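Local coordinates for tyrocidine synthase 2 (Brevibacillus parabrevis, PDB 6TA8), which belongs to the nonribosomal peptide synthetase proteins and is represented here by its condensation-domain region, built as two mixed-sheet halves, at residues 47-50 / 54-57; 174-179 / 400-405; 183-186 / 191-194; 290-295 / 441-446. One frame throughout, in Å; residues are numbered along the deposited sequence.

The four contacts lie within one condensation-family region but at different places in its two halves. Contacts 1 and 2 both reach the mixed sheet in which strands 56-63 and 401-402 are neighbours; their centres are 24 Å apart and their nearest atoms about 8 Å. Contacts 2 and 3 share helix 169-187, with centres 16 Å apart, and they touch where Asp178 O lies 3.8 Å from Leu194 CD2. Contact 4 belongs to the other half, its centre 50 Å from that of contact 3, across the centre of the chain. Contact 1 touches the HHxxxDG sequence motif: Trp55 meets the ring of its second histidine, His164.

Contact 1 (47-50 / 54-57); sequences NNFT and HWNQ
Phe49 and Trp55 face each other across a short loop that joins helix 39-46 to strand 56-63, their CA atoms 8.9 Å apart, the nearest backbone approach and too wide for backbone pairing. Rings fill that gap. The six-membered ring of Phe49 and the five-membered ring of Trp55 stack face to face, with centroids 4.6 Å apart and planes inclined at 23°, so the rings are closer at one side than at the other. Trp55 NE1 stands above the middle of the Phe49 ring, 4.1 Å from Phe49 CZ, whereas Phe49 CE2 meets the indole off centre, 4.2 Å from Trp55 CE2. With CG anti to its carbonyl carbon (chi1 -68°), Phe49 swings its ring across to the indole. Asn47 CB lies against the opposite face of the phenyl ring, toward the rim. On the strand side, Trp55 N donates to Asn56 OD1 over 3.0 Å, approaching from above the carbonyl plane; this is consistent with a side chain that steadies the backbone at the indole. Phe44 meets both rings, Phe411 adds another ring to Trp55, and His164 lies at a low angle to the indole and pairs with Trp55 through the backbone. The aromatic cluster thus packs the helix-to-strand loop against the HHxxxDG motif of the condensation-domain fold, to which His164 belongs.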
loop_
_atom_site.group_PDB
_atom_site.type_symbol
_atom_site.label_atom_id
_atom_site.label_comp_id
_atom_site.label_asym_id
_atom_site.label_seq_id
_atom_site.Cartn_x
_atom_site.Cartn_y
_atom_site.Cartn_z
ATOM N N ASN A 47 -16.730 2.870 -1.059
ATOM C CA ASN A 47 -16.926 1.597 -0.375
ATOM C C ASN A 47 -17.848 1.745 0.829
ATOM O O ASN A 47 -18.500 0.772 1.228
ATOM C CB ASN A 47 -15.578 1.023 0.059
ATOM C CG ASN A 47 -14.962 0.128 -0.994
ATOM O OD1 ASN A 47 -15.440 -0.980 -1.240
ATOM N ND2 ASN A 47 -13.893 0.602 -1.622
ATOM N N ASN A 48 -17.917 2.943 1.411
ATOM C CA ASN A 48 -18.744 3.222 2.585
ATOM C C ASN A 48 -18.393 2.277 3.736
ATOM O O ASN A 48 -19.217 1.498 4.218
ATOM C CB ASN A 48 -20.236 3.149 2.237
ATOM C CG ASN A 48 -20.873 4.520 2.110
ATOM O OD1 ASN A 48 -21.045 5.231 3.100
ATOM N ND2 ASN A 48 -21.230 4.896 0.887
ATOM N N PHE A 49 -17.136 2.361 4.167
ATOM C CA PHE A 49 -16.656 1.521 5.252
ATOM C C PHE A 49 -17.317 1.905 6.570
ATOM O O PHE A 49 -17.671 3.065 6.801
ATOM C CB PHE A 49 -15.138 1.637 5.392
ATOM C CG PHE A 49 -14.370 1.047 4.244
ATOM C CD1 PHE A 49 -14.407 -0.313 3.994
ATOM C CD2 PHE A 49 -13.598 1.854 3.424
ATOM C CE1 PHE A 49 -13.697 -0.859 2.941
ATOM C CE2 PHE A 49 -12.884 1.315 2.371
ATOM C CZ PHE A 49 -12.934 -0.044 2.130
ATOM N N THR A 50 -17.485 0.913 7.440
ATOM C CA THR A 50 -17.913 1.170 8.808
ATOM C C THR A 50 -16.707 1.605 9.629
ATOM O O THR A 50 -15.651 0.966 9.577
ATOM C CB THR A 50 -18.558 -0.074 9.419
ATOM O OG1 THR A 50 -19.635 -0.516 8.583
ATOM C CG2 THR A 50 -19.098 0.234 10.811
ATOM N N HIS A 54 -11.060 4.446 11.088
ATOM C CA HIS A 54 -10.137 3.395 11.512
ATOM C C HIS A 54 -9.785 2.577 10.271
ATOM O O HIS A 54 -10.431 1.574 9.961
ATOM C CB HIS A 54 -10.749 2.528 12.609
ATOM C CG HIS A 54 -9.757 1.648 13.303
ATOM N ND1 HIS A 54 -10.093 0.851 14.377
ATOM C CD2 HIS A 54 -8.439 1.438 13.078
ATOM C CE1 HIS A 54 -9.025 0.188 14.783
ATOM N NE2 HIS A 54 -8.008 0.526 14.011
ATOM N N TRP A 55 -8.746 3.019 9.565
ATOM C CA TRP A 55 -8.322 2.419 8.307
ATOM C C TRP A 55 -6.946 2.963 7.953
ATOM O O TRP A 55 -6.801 3.719 6.988
ATOM C CB TRP A 55 -9.333 2.727 7.198
ATOM C CG TRP A 55 -9.460 1.658 6.156
ATOM C CD1 TRP A 55 -10.196 0.513 6.245
ATOM C CD2 TRP A 55 -8.848 1.643 4.860
ATOM N NE1 TRP A 55 -10.073 -0.219 5.088
ATOM C CE2 TRP A 55 -9.252 0.452 4.222
ATOM C CE3 TRP A 55 -7.995 2.516 4.181
ATOM C CZ2 TRP A 55 -8.833 0.116 2.937
ATOM C CZ3 TRP A 55 -7.580 2.179 2.904
ATOM C CH2 TRP A 55 -8.000 0.990 2.297
ATOM N N ASN A 56 -5.934 2.593 8.732
ATOM C CA ASN A 56 -4.656 3.287 8.747
ATOM C C ASN A 56 -3.525 2.374 8.281
ATOM O O ASN A 56 -3.722 1.200 7.961
ATOM C CB ASN A 56 -4.346 3.817 10.152
ATOM C CG ASN A 56 -5.585 4.284 10.890
ATOM O OD1 ASN A 56 -6.508 4.838 10.294
ATOM N ND2 ASN A 56 -5.608 4.065 12.199
ATOM N N GLN A 57 -2.330 2.958 8.235
ATOM C CA GLN A 57 -1.068 2.243 8.124
ATOM C C GLN A 57 -0.164 2.740 9.240
ATOM O O GLN A 57 -0.173 3.931 9.566
ATOM C CB GLN A 57 -0.403 2.464 6.756
ATOM C CG GLN A 57 -1.010 1.651 5.624
ATOM C CD GLN A 57 -0.290 1.859 4.306
ATOM O OE1 GLN A 57 0.423 2.847 4.123
ATOM N NE2 GLN A 57 -0.475 0.927 3.377
#

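Contact 2 (174-179 / 400-405); sequences ILFEDF and FTFSPL
Phe176 and Phe179 of helix 169-187 meet Phe400 and Phe402 where a segment from the later half of the chain adds strand 401-402 to the outer side of strand 56-63, a crossing between halves that fits the condensation-domain fold. The defined ring pair is a T-shaped stack. Phe402 presents its edge to the face of Phe176, with centroids 5.4 Å apart and planes at 88°; its CE2 comes within 3.9 Å of Phe176 CZ, and its CZ sits above the face toward the rim. Phe400 fills the space beside this pair. Its CZ lies 3.9 Å from Phe176 CB, which approaches at the edge of the Phe400 ring, and 3.8 Å from Phe176 O. One turn further along the helix, Phe400 CE2 reaches the edge of the Phe179 ring, 4.0 Å from Phe179 CD2. Phe400 CG is wedged between the backbone N and the carbonyl carbon (chi1 47°), which directs the ring at the helix surface. Phe179 also packs on helix 69-82 and strand 155-163, while Phe176 rests on Val59. Backbone bonds of Thr401 to Phe62 and of Ser403 to Met60 fix the strand. No hydrogen bond joins the two segments; cohesion between them is apolar, probably with a small electrostatic share from the edge-to-face pair of Phe402 on Phe176.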
loop_
_atom_site.group_PDB
_atom_site.type_symbol
_atom_site.label_atom_id
_atom_site.label_comp_id
_atom_site.label_asym_id
_atom_site.label_seq_id
_atom_site.Cartn_x
_atom_site.Cartn_y
_atom_site.Cartn_z
ATOM N N ILE A 174 9.832 7.939 2.614
ATOM C CA ILE A 174 10.185 9.342 2.807
ATOM C C ILE A 174 10.101 9.713 4.281
ATOM O O ILE A 174 10.887 10.534 4.768
ATOM C CB ILE A 174 9.280 10.242 1.945
ATOM C CG1 ILE A 174 9.295 9.777 0.490
ATOM C CG2 ILE A 174 9.716 11.695 2.040
ATOM C CD1 ILE A 174 8.311 10.512 -0.390
ATOM N N LEU A 175 9.158 9.116 5.014
ATOM C CA LEU A 175 9.045 9.385 6.443
ATOM C C LEU A 175 10.254 8.850 7.199
ATOM O O LEU A 175 10.814 9.541 8.059
ATOM C CB LEU A 175 7.756 8.775 6.991
ATOM C CG LEU A 175 6.494 9.630 6.886
ATOM C CD1 LEU A 175 5.357 8.985 7.657
ATOM C CD2 LEU A 175 6.759 11.036 7.393
ATOM N N PHE A 176 10.669 7.618 6.894
ATOM C CA PHE A 176 11.828 7.037 7.566
ATOM C C PHE A 176 13.085 7.858 7.303
ATOM O O PHE A 176 13.945 7.988 8.180
ATOM C CB PHE A 176 12.035 5.592 7.110
ATOM C CG PHE A 176 10.844 4.703 7.335
ATOM C CD1 PHE A 176 9.985 4.923 8.399
ATOM C CD2 PHE A 176 10.588 3.641 6.482
ATOM C CE1 PHE A 176 8.890 4.104 8.605
ATOM C CE2 PHE A 176 9.496 2.818 6.682
ATOM C CZ PHE A 176 8.646 3.049 7.745
ATOM N N GLU A 177 13.207 8.418 6.098
ATOM C CA GLU A 177 14.367 9.242 5.781
ATOM C C GLU A 177 14.317 10.570 6.527
ATOM O O GLU A 177 15.288 10.964 7.181
ATOM C CB GLU A 177 14.444 9.478 4.271
ATOM C CG GLU A 177 15.097 8.350 3.484
ATOM C CD GLU A 177 14.918 8.507 1.983
ATOM O OE1 GLU A 177 13.936 7.957 1.437
ATOM O OE2 GLU A 177 15.756 9.181 1.349
ATOM N N ASP A 178 13.182 11.267 6.446
ATOM C CA ASP A 178 13.099 12.611 7.008
ATOM C C ASP A 178 13.107 12.586 8.533
ATOM O O ASP A 178 13.700 13.465 9.167
ATOM C CB ASP A 178 11.850 13.319 6.483
ATOM C CG ASP A 178 11.985 13.736 5.030
ATOM O OD1 ASP A 178 13.006 13.385 4.399
ATOM O OD2 ASP A 178 11.071 14.417 4.516
ATOM N N PHE A 179 12.457 11.592 9.142
ATOM C CA PHE A 179 12.449 11.520 10.600
ATOM C C PHE A 179 13.825 11.152 11.141
ATOM O O PHE A 179 14.260 11.693 12.165
ATOM C CB PHE A 179 11.400 10.522 11.087
ATOM C CG PHE A 179 11.395 10.335 12.578
ATOM C CD1 PHE A 179 10.926 11.337 13.412
ATOM C CD2 PHE A 179 11.868 9.164 13.146
ATOM C CE1 PHE A 179 10.924 11.172 14.784
ATOM C CE2 PHE A 179 11.869 8.992 14.518
ATOM C CZ PHE A 179 11.395 9.998 15.338
ATOM N N PHE A 400 17.589 4.381 13.382
ATOM C CA PHE A 400 16.785 3.637 14.335
ATOM C C PHE A 400 16.711 2.169 13.914
ATOM O O PHE A 400 17.419 1.721 13.005
ATOM C CB PHE A 400 15.392 4.265 14.454
ATOM C CG PHE A 400 14.743 4.575 13.130
ATOM C CD1 PHE A 400 14.311 3.557 12.293
ATOM C CD2 PHE A 400 14.556 5.887 12.727
ATOM C CE1 PHE A 400 13.714 3.840 11.079
ATOM C CE2 PHE A 400 13.958 6.177 11.512
ATOM C CZ PHE A 400 13.538 5.152 10.689
ATOM N N THR A 401 15.843 1.418 14.584
ATOM C CA THR A 401 15.559 0.040 14.215
ATOM C C THR A 401 14.067 -0.213 14.379
ATOM O O THR A 401 13.376 0.484 15.128
ATOM C CB THR A 401 16.365 -0.964 15.053
ATOM O OG1 THR A 401 15.839 -2.283 14.859
ATOM C CG2 THR A 401 16.297 -0.609 16.528
ATOM N N PHE A 402 13.574 -1.216 13.660
ATOM C CA PHE A 402 12.164 -1.569 13.696
ATOM C C PHE A 402 11.900 -2.516 14.860
ATOM O O PHE A 402 12.597 -3.523 15.021
ATOM C CB PHE A 402 11.734 -2.206 12.375
ATOM C CG PHE A 402 11.763 -1.258 11.210
ATOM C CD1 PHE A 402 12.936 -1.036 10.508
ATOM C CD2 PHE A 402 10.618 -0.581 10.820
ATOM C CE1 PHE A 402 12.968 -0.162 9.437
ATOM C CE2 PHE A 402 10.642 0.295 9.749
ATOM C CZ PHE A 402 11.819 0.504 9.058
ATOM N N SER A 403 10.897 -2.184 15.668
ATOM C CA SER A 403 10.605 -2.966 16.856
ATOM C C SER A 403 9.937 -4.288 16.481
ATOM O O SER A 403 9.165 -4.354 15.521
ATOM C CB SER A 403 9.700 -2.181 17.802
ATOM O OG SER A 403 9.203 -3.007 18.840
ATOM N N PRO A 404 10.223 -5.359 17.227
ATOM C CA PRO A 404 9.570 -6.649 16.951
ATOM C C PRO A 404 8.087 -6.669 17.286
ATOM O O PRO A 404 7.404 -7.637 16.922
ATOM C CB PRO A 404 10.345 -7.636 17.838
ATOM C CG PRO A 404 11.596 -6.907 18.255
ATOM C CD PRO A 404 11.229 -5.464 18.295
ATOM N N LEU A 405 7.570 -5.645 17.958
ATOM C CA LEU A 405 6.173 -5.622 18.358
ATOM C C LEU A 405 5.274 -5.280 17.175
ATOM O O LEU A 405 5.704 -4.705 16.171
ATOM C CB LEU A 405 5.952 -4.613 19.483
ATOM C CG LEU A 405 6.856 -4.754 20.707
ATOM C CD1 LEU A 405 6.457 -3.752 21.775
ATOM C CD2 LEU A 405 6.803 -6.174 21.249
#

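Contact 3 (183-186 / 191-194); sequences YSQA and EIVL
Gln185 bonds to both peptide groups of Val193, and this pair of hydrogen bonds carries the contact. Val193 N donates to Gln185 OE1 over 2.7 Å with an N-H...O angle of 166°, and Gln185 NE2 donates back to Val193 O over 2.9 Å at 164°. The carboxamide therefore lies across the backbone of one residue, offering its acceptor to the N-H and its donor to the carbonyl. The two bonds differ in approach: Val193 O lies close to the amide plane of Gln185, yet the NE2 donor stands 43° above the plane of the Val193 carbonyl. Gln185 CG, anti to its own carbonyl carbon, starts an extended side chain that carries the amide from the last turn of helix 169-187 to the returning loop. A second partner of NE2 is Ser181 OG, one turn back on the helix, so the amide's orientation is set from two directions.

Van der Waals contacts complete the interface. Gln185 OE1 is 3.3 Å from Ile192 CA and 3.9 Å from Val193 CB, while the side chains of Ile192 and Leu194 turn to Gln78 and His82 of helix 69-82. At the surface, this chemistry implies that one neutral side chain plays the part of a neighbouring peptide edge, satisfying both polar groups of Val193 and tying the loop to the helix it has just left.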
loop_
_atom_site.group_PDB
_atom_site.type_symbol
_atom_site.label_atom_id
_atom_site.label_comp_id
_atom_site.label_asym_id
_atom_site.label_seq_id
_atom_site.Cartn_x
_atom_site.Cartn_y
_atom_site.Cartn_z
ATOM N N TYR A 183 15.518 13.832 13.497
ATOM C CA TYR A 183 15.937 13.457 14.842
ATOM C C TYR A 183 17.444 13.584 15.013
ATOM O O TYR A 183 17.921 13.826 16.127
ATOM C CB TYR A 183 15.484 12.032 15.159
ATOM C CG TYR A 183 15.533 11.687 16.631
ATOM C CD1 TYR A 183 14.464 11.975 17.468
ATOM C CD2 TYR A 183 16.650 11.073 17.182
ATOM C CE1 TYR A 183 14.505 11.660 18.813
ATOM C CE2 TYR A 183 16.700 10.754 18.527
ATOM C CZ TYR A 183 15.625 11.051 19.337
ATOM O OH TYR A 183 15.668 10.737 20.677
ATOM N N SER A 184 18.207 13.429 13.929
ATOM C CA SER A 184 19.654 13.593 14.017
ATOM C C SER A 184 20.027 15.060 14.191
ATOM O O SER A 184 20.860 15.403 15.038
ATOM C CB SER A 184 20.324 13.006 12.775
ATOM O OG SER A 184 19.959 11.648 12.598
ATOM N N GLN A 185 19.414 15.942 13.398
ATOM C CA GLN A 185 19.682 17.370 13.531
ATOM C C GLN A 185 19.214 17.910 14.875
ATOM O O GLN A 185 19.788 18.877 15.386
ATOM C CB GLN A 185 19.013 18.143 12.394
ATOM C CG GLN A 185 19.407 17.685 10.999
ATOM C CD GLN A 185 18.636 18.412 9.915
ATOM O OE1 GLN A 185 18.398 19.617 10.007
ATOM N NE2 GLN A 185 18.235 17.681 8.881
ATOM N N ALA A 186 18.180 17.303 15.461
ATOM C CA ALA A 186 17.651 17.803 16.725
ATOM C C ALA A 186 18.607 17.523 17.879
ATOM O O ALA A 186 18.844 18.400 18.719
ATOM C CB ALA A 186 16.281 17.187 17.005
ATOM N N GLU A 191 18.839 23.522 13.866
ATOM C CA GLU A 191 17.491 23.777 13.380
ATOM C C GLU A 191 17.178 22.812 12.244
ATOM O O GLU A 191 17.952 22.687 11.290
ATOM C CB GLU A 191 17.344 25.227 12.917
ATOM C CG GLU A 191 18.530 25.785 12.144
ATOM C CD GLU A 191 18.367 27.262 11.838
ATOM O OE1 GLU A 191 17.259 27.794 12.063
ATOM O OE2 GLU A 191 19.343 27.892 11.375
ATOM N N ILE A 192 16.045 22.123 12.354
ATOM C CA ILE A 192 15.735 21.019 11.451
ATOM C C ILE A 192 15.545 21.557 10.038
ATOM O O ILE A 192 14.670 22.394 9.786
ATOM C CB ILE A 192 14.494 20.253 11.930
ATOM C CG1 ILE A 192 14.681 19.815 13.384
ATOM C CG2 ILE A 192 14.234 19.056 11.030
ATOM C CD1 ILE A 192 13.504 19.067 13.957
ATOM N N VAL A 193 16.368 21.075 9.110
ATOM C CA VAL A 193 16.313 21.468 7.706
ATOM C C VAL A 193 16.127 20.200 6.886
ATOM O O VAL A 193 17.029 19.354 6.820
ATOM C CB VAL A 193 17.571 22.228 7.268
ATOM C CG1 VAL A 193 17.511 22.546 5.779
ATOM C CG2 VAL A 193 17.733 23.503 8.084
ATOM N N LEU A 194 14.965 20.064 6.266
ATOM C CA LEU A 194 14.631 18.929 5.423
ATOM C C LEU A 194 14.830 19.282 3.957
ATOM O O LEU A 194 14.859 20.461 3.591
ATOM C CB LEU A 194 13.182 18.495 5.675
ATOM C CG LEU A 194 12.889 17.998 7.095
ATOM C CD1 LEU A 194 11.432 17.586 7.246
ATOM C CD2 LEU A 194 13.816 16.848 7.464
#

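Contact 4 (290-295 / 441-446); sequences KDWAHT and LQYEEK
Trp292 brings the benzo edge of its indole up to the phenol of Tyr443. Its CH2 is 3.7 Å from Tyr443 OH and 3.9 Å from Tyr443 CZ, and CZ2 is 3.8 Å from Tyr443 CE1. Tyr443 CZ falls in the plane of the indole, at its edge. The tyrosine ring is turned by 44° against that plane, with the two six-membered rings 5.8 Å apart between centroids, a geometry that is neither a stack nor a T-shaped pair. The backbones stay well apart, the nearest CA atoms, those of Trp292 and Lys446, being 11.7 Å from each other, so the contact rests wholly on the side chains. Trp292 holds CG anti to its backbone N (chi1 177°), which directs the indole toward residues 441-446; Tyr443, with CG anti to its carbonyl carbon, sends its ring to meet it.

Both polar ends are engaged by backbone carbonyls. Trp292 NE1 is hydrogen-bonded to Thr447 O, in the first turn of helix 445-466, and Tyr443 OH to Pro237 O; the bond at NE1 helps to fix the turn of the indole, while the bond at Tyr443 OH holds the end of the phenol in place. Leu236 touches both side chains. Trp292 sits near the end of helix 277-293, just before His294 breaks the helix with positive phi, and it also packs on Ser450 and Leu451. Tyr443 lies between strand 431-439, where it meets Tyr438, and helix 445-466, where it meets Ile448; the pair thus joins the end of one helix to the strand-to-helix turn leading into the other.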
loop_
_atom_site.group_PDB
_atom_site.type_symbol
_atom_site.label_atom_id
_atom_site.label_comp_id
_atom_site.label_asym_id
_atom_site.label_seq_id
_atom_site.Cartn_x
_atom_site.Cartn_y
_atom_site.Cartn_z
ATOM N N LYS A 290 -3.709 -21.989 -10.433
ATOM C CA LYS A 290 -4.052 -23.097 -11.318
ATOM C C LYS A 290 -3.984 -24.430 -10.582
ATOM O O LYS A 290 -4.897 -25.256 -10.688
ATOM C CB LYS A 290 -3.127 -23.103 -12.535
ATOM C CG LYS A 290 -3.359 -24.268 -13.482
ATOM C CD LYS A 290 -2.416 -24.211 -14.672
ATOM C CE LYS A 290 -2.607 -25.412 -15.585
ATOM N NZ LYS A 290 -3.997 -25.493 -16.113
ATOM N N ASP A 291 -2.907 -24.659 -9.830
ATOM C CA ASP A 291 -2.787 -25.893 -9.061
ATOM C C ASP A 291 -3.704 -25.922 -7.847
ATOM O O ASP A 291 -3.880 -26.990 -7.253
ATOM C CB ASP A 291 -1.340 -26.094 -8.611
ATOM C CG ASP A 291 -0.484 -26.744 -9.675
ATOM O OD1 ASP A 291 -0.853 -27.841 -10.146
ATOM O OD2 ASP A 291 0.555 -26.159 -10.043
ATOM N N TRP A 292 -4.290 -24.787 -7.471
ATOM C CA TRP A 292 -5.104 -24.678 -6.267
ATOM C C TRP A 292 -6.596 -24.617 -6.570
ATOM O O TRP A 292 -7.379 -25.369 -5.981
ATOM C CB TRP A 292 -4.673 -23.442 -5.466
ATOM C CG TRP A 292 -5.484 -23.184 -4.240
ATOM C CD1 TRP A 292 -5.465 -23.894 -3.077
ATOM C CD2 TRP A 292 -6.428 -22.128 -4.049
ATOM N NE1 TRP A 292 -6.344 -23.350 -2.173
ATOM C CE2 TRP A 292 -6.949 -22.264 -2.747
ATOM C CE3 TRP A 292 -6.885 -21.086 -4.853
ATOM C CZ2 TRP A 292 -7.902 -21.395 -2.233
ATOM C CZ3 TRP A 292 -7.819 -20.229 -4.343
ATOM C CH2 TRP A 292 -8.325 -20.385 -3.045
ATOM N N ALA A 293 -7.008 -23.739 -7.481
ATOM C CA ALA A 293 -8.410 -23.598 -7.846
ATOM C C ALA A 293 -8.761 -24.312 -9.145
ATOM O O ALA A 293 -9.936 -24.327 -9.525
ATOM C CB ALA A 293 -8.781 -22.116 -7.954
ATOM N N HIS A 294 -7.775 -24.900 -9.825
ATOM C CA HIS A 294 -7.989 -25.632 -11.076
ATOM C C HIS A 294 -8.643 -24.744 -12.132
ATOM O O HIS A 294 -9.675 -25.081 -12.716
ATOM C CB HIS A 294 -8.806 -26.905 -10.835
ATOM C CG HIS A 294 -8.142 -27.876 -9.910
ATOM N ND1 HIS A 294 -8.582 -28.096 -8.622
ATOM C CD2 HIS A 294 -7.064 -28.677 -10.080
ATOM C CE1 HIS A 294 -7.806 -28.995 -8.042
ATOM N NE2 HIS A 294 -6.878 -29.364 -8.905
ATOM N N THR A 295 -8.026 -23.593 -12.374
ATOM C CA THR A 295 -8.463 -22.641 -13.383
ATOM C C THR A 295 -7.378 -22.485 -14.442
ATOM O O THR A 295 -6.308 -23.094 -14.367
ATOM C CB THR A 295 -8.791 -21.282 -12.753
ATOM O OG1 THR A 295 -7.573 -20.589 -12.452
ATOM C CG2 THR A 295 -9.596 -21.460 -11.476
ATOM N N LEU A 441 -14.364 -17.140 7.775
ATOM C CA LEU A 441 -15.715 -17.579 7.454
ATOM C C LEU A 441 -15.860 -18.028 6.007
ATOM O O LEU A 441 -16.938 -18.497 5.624
ATOM C CB LEU A 441 -16.721 -16.464 7.752
ATOM C CG LEU A 441 -16.508 -15.626 9.016
ATOM C CD1 LEU A 441 -17.677 -14.674 9.204
ATOM C CD2 LEU A 441 -16.329 -16.503 10.248
ATOM N N GLN A 442 -14.810 -17.900 5.201
ATOM C CA GLN A 442 -14.818 -18.356 3.819
ATOM C C GLN A 442 -13.801 -19.447 3.532
ATOM O O GLN A 442 -14.038 -20.271 2.645
ATOM C CB GLN A 442 -14.557 -17.182 2.864
ATOM C CG GLN A 442 -15.735 -16.244 2.700
ATOM C CD GLN A 442 -15.377 -14.988 1.934
ATOM O OE1 GLN A 442 -14.282 -14.445 2.087
ATOM N NE2 GLN A 442 -16.299 -14.520 1.102
ATOM N N TYR A 443 -12.685 -19.479 4.256
ATOM C CA TYR A 443 -11.635 -20.461 4.034
ATOM C C TYR A 443 -11.148 -21.013 5.359
ATOM O O TYR A 443 -11.049 -20.282 6.348
ATOM C CB TYR A 443 -10.440 -19.861 3.298
ATOM C CG TYR A 443 -10.716 -19.573 1.860
ATOM C CD1 TYR A 443 -10.754 -20.597 0.925
ATOM C CD2 TYR A 443 -10.945 -18.278 1.434
ATOM C CE1 TYR A 443 -11.011 -20.331 -0.397
ATOM C CE2 TYR A 443 -11.201 -18.004 0.120
ATOM C CZ TYR A 443 -11.233 -19.031 -0.790
ATOM O OH TYR A 443 -11.495 -18.741 -2.097
ATOM N N GLU A 444 -10.834 -22.300 5.364
ATOM C CA GLU A 444 -10.082 -22.894 6.454
ATOM C C GLU A 444 -8.595 -22.722 6.177
ATOM O O GLU A 444 -8.161 -22.695 5.021
ATOM C CB GLU A 444 -10.434 -24.373 6.617
ATOM C CG GLU A 444 -11.873 -24.607 7.055
ATOM C CD GLU A 444 -12.255 -26.074 7.067
ATOM O OE1 GLU A 444 -11.863 -26.801 6.131
ATOM O OE2 GLU A 444 -12.954 -26.499 8.012
ATOM N N GLU A 445 -7.814 -22.591 7.253
ATOM C CA GLU A 445 -6.385 -22.327 7.114
ATOM C C GLU A 445 -5.673 -23.389 6.286
ATOM O O GLU A 445 -4.597 -23.119 5.743
ATOM C CB GLU A 445 -5.732 -22.222 8.493
ATOM C CG GLU A 445 -4.433 -21.434 8.498
ATOM C CD GLU A 445 -3.601 -21.686 9.739
ATOM O OE1 GLU A 445 -2.989 -22.770 9.835
ATOM O OE2 GLU A 445 -3.556 -20.797 10.616
ATOM N N LYS A 446 -6.254 -24.584 6.175
ATOM C CA LYS A 446 -5.647 -25.646 5.381
ATOM C C LYS A 446 -5.813 -25.386 3.888
ATOM O O LYS A 446 -4.910 -25.686 3.099
ATOM C CB LYS A 446 -6.255 -26.999 5.761
ATOM C CG LYS A 446 -5.650 -27.658 7.003
ATOM C CD LYS A 446 -5.888 -26.845 8.272
ATOM C CE LYS A 446 -7.370 -26.580 8.501
ATOM N NZ LYS A 446 -7.594 -25.360 9.328
#